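Side-chain contact in C-terminal peptide of Putative angiotensinogen (Lampetra fluviatilis, PDB 5INW), which forms the C-terminal part of a serpin-family protein that binds heparin and inhibits thrombin, its reactive loop cleaved in this structure: residues C[6-9]-C[10-14]. Sequence-based numbering, arbitrary orientation.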
ATOM      1  N   VAL C   6      23.061  12.419   6.971  1.00 80.44           N
ATOM      2  CA  VAL C   6      22.217  11.246   6.732  1.00 77.36           C
ATOM      3  C   VAL C   6      22.581  10.663   5.378  1.00 74.45           C
ATOM      4  O   VAL C   6      22.378  11.324   4.348  1.00 68.14           O
ATOM      5  CB  VAL C   6      20.720  11.610   6.748  1.00 76.12           C
ATOM      6  CG1 VAL C   6      19.864  10.343   6.817  1.00 73.64           C
ATOM      7  CG2 VAL C   6      20.410  12.541   7.914  1.00 77.96           C
ATOM      8  N   THR C   7      23.145   9.449   5.385  1.00 74.71           N
ATOM      9  CA  THR C   7      23.491   8.778   4.134  1.00 76.92           C
ATOM     10  C   THR C   7      22.722   7.468   4.040  1.00 74.70           C
ATOM     11  O   THR C   7      22.886   6.558   4.816  1.00 77.77           O
ATOM     12  CB  THR C   7      24.999   8.553   3.962  1.00 79.43           C
ATOM     13  OG1 THR C   7      25.410   7.553   4.892  1.00 87.81           O
ATOM     14  CG2 THR C   7      25.787   9.856   4.202  1.00 80.29           C
ATOM     15  N   VAL C   8      21.835   7.413   3.072  1.00 75.57           N
ATOM     16  CA  VAL C   8      21.047   6.247   2.833  1.00 75.19           C
ATOM     17  C   VAL C   8      21.878   5.485   1.816  1.00 75.73           C
ATOM     18  O   VAL C   8      21.675   5.628   0.608  1.00 71.12           O
ATOM     19  CB  VAL C   8      19.635   6.637   2.322  1.00 75.12           C
ATOM     20  CG1 VAL C   8      18.723   5.405   2.198  1.00 74.73           C
ATOM     21  CG2 VAL C   8      19.020   7.694   3.251  1.00 74.95           C
ATOM     22  N   ASP C   9      22.859   4.733   2.330  1.00 78.12           N
ATOM     23  CA  ASP C   9      23.794   3.931   1.508  1.00 79.55           C
ATOM     24  C   ASP C   9      23.619   2.437   1.755  1.00 78.02           C
ATOM     25  O   ASP C   9      24.351   1.643   1.183  1.00 79.83           O
ATOM     26  CB  ASP C   9      25.268   4.365   1.749  1.00 83.13           C
ATOM     27  CG  ASP C   9      25.725   4.166   3.195  1.00 86.53           C
ATOM     28  OD1 ASP C   9      24.992   4.518   4.144  1.00 88.01           O
ATOM     29  OD2 ASP C   9      26.824   3.631   3.394  1.00 91.98           O
ATOM     30  N   ARG C  10      22.648   2.078   2.599  1.00 76.95           N
ATOM     31  CA  ARG C  10      22.385   0.704   3.073  1.00 75.76           C
ATOM     32  C   ARG C  10      20.875   0.420   2.942  1.00 70.60           C
ATOM     33  O   ARG C  10      20.115   1.347   2.678  1.00 71.24           O
ATOM     34  CB  ARG C  10      22.743   0.571   4.558  1.00 79.15           C
ATOM     35  CG  ARG C  10      23.792   1.528   5.100  1.00 83.86           C
ATOM     36  CD  ARG C  10      24.138   1.199   6.536  1.00 90.03           C
ATOM     37  NE  ARG C  10      25.569   1.246   6.796  1.00 95.99           N
ATOM     38  CZ  ARG C  10      26.305   2.351   6.820  1.00 99.94           C
ATOM     39  NH1 ARG C  10      25.787   3.554   6.536  1.00 99.06           N
ATOM     40  NH2 ARG C  10      27.601   2.245   7.111  1.00107.33           N
ATOM     41  N   PRO C  11      20.432  -0.832   3.151  1.00 66.70           N
ATOM     42  CA  PRO C  11      19.014  -1.081   3.134  1.00 63.79           C
ATOM     43  C   PRO C  11      18.296  -0.252   4.160  1.00 63.98           C
ATOM     44  O   PRO C  11      18.825  -0.049   5.256  1.00 66.03           O
ATOM     45  CB  PRO C  11      18.921  -2.539   3.493  1.00 64.48           C
ATOM     46  CG  PRO C  11      20.181  -3.135   3.011  1.00 67.35           C
ATOM     47  CD  PRO C  11      21.164  -2.037   2.761  1.00 68.82           C
ATOM     48  N   PHE C  12      17.108   0.230   3.784  1.00 61.65           N
ATOM     49  CA  PHE C  12      16.312   1.091   4.638  1.00 60.37           C
ATOM     50  C   PHE C  12      14.814   0.806   4.560  1.00 59.33           C
ATOM     51  O   PHE C  12      14.303   0.362   3.551  1.00 59.76           O
ATOM     52  CB  PHE C  12      16.590   2.537   4.311  1.00 60.18           C
ATOM     53  CG  PHE C  12      16.139   2.956   2.964  1.00 60.39           C
ATOM     54  CD1 PHE C  12      14.922   3.584   2.788  1.00 62.05           C
ATOM     55  CD2 PHE C  12      16.955   2.787   1.868  1.00 62.76           C
ATOM     56  CE1 PHE C  12      14.536   4.024   1.533  1.00 62.36           C
ATOM     57  CE2 PHE C  12      16.577   3.230   0.607  1.00 60.29           C
ATOM     58  CZ  PHE C  12      15.377   3.838   0.435  1.00 59.21           C
ATOM     59  N   VAL C  13      14.124   1.063   5.662  1.00 59.42           N
ATOM     60  CA  VAL C  13      12.678   1.028   5.714  1.00 57.52           C
ATOM     61  C   VAL C  13      12.095   2.383   5.277  1.00 57.94           C
ATOM     62  O   VAL C  13      12.636   3.468   5.584  1.00 56.84           O
ATOM     63  CB  VAL C  13      12.198   0.696   7.122  1.00 60.83           C
ATOM     64  CG1 VAL C  13      10.673   0.706   7.220  1.00 61.94           C
ATOM     65  CG2 VAL C  13      12.739  -0.660   7.527  1.00 64.13           C
ATOM     66  N   VAL C  14      10.965   2.312   4.576  1.00 55.90           N
ATOM     67  CA  VAL C  14      10.394   3.473   3.925  1.00 54.23           C
ATOM     68  C   VAL C  14       8.890   3.473   4.237  1.00 52.56           C
ATOM     69  O   VAL C  14       8.286   2.436   4.267  1.00 55.35           O
ATOM     70  CB  VAL C  14      10.752   3.447   2.419  1.00 52.40           C
ATOM     71  CG1 VAL C  14       9.814   2.559   1.647  1.00 53.11           C
ATOM     72  CG2 VAL C  14      10.752   4.821   1.835  1.00 51.73           C
TER
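R10 folds its side chain back along D9, the two running alongside each other in one direction, and closes a salt bridge from NH1 of R10 to OD1 of D9 at 2.7 Å. The arginine chain is bent at its third torsion (chi3 136°), which swings the guanidinium round to meet the carboxylate oxygens with one face and NH1; the two planes stand 89° apart, so the ion pair is not the flat, two-pronged kind. OD2 of D9 lies over that guanidinium face, off-centre on the NH1 side, 3.3 Å from NH1 of R10. The hydroxyl of T7 is near the plane of the same guanidinium, at its edge, 4.3 Å from OG1 to NH1 of R10, and donates instead to OD1 of D9 (3.2 Å from OG1), reaching that oxygen from above the carboxylate plane. OD1 is thus gripped by both a hydroxyl and a charge, and an alanine in place of D9 would probably leave R10 without this counter-charge and the T7 hydroxyl without its acceptor. The backbone between makes an inverse gamma turn centred on V8, part of the connection from strand 5-7 to strand 12-18 in this C-terminal piece of the serpin fold. V6 and T7 before it, like V13 and V14 after it, pair in a parallel ladder with a strand of the other angiotensinogen chain, so the sheet runs on across the interface. P11 packs on W267 of that chain. F12 points its CB toward the preceding turn, and CG sits between the backbone N and carbonyl carbon (chi1 67°), presenting a ring face to V8. CG1 of V8 lies over it as a CH-pi contact, modelled too close for its exact spacing to be trusted, while V310 of the angiotensinogen chain also packs against F12, whose backbone is hydrogen-bonded to V30 in strand 24-30.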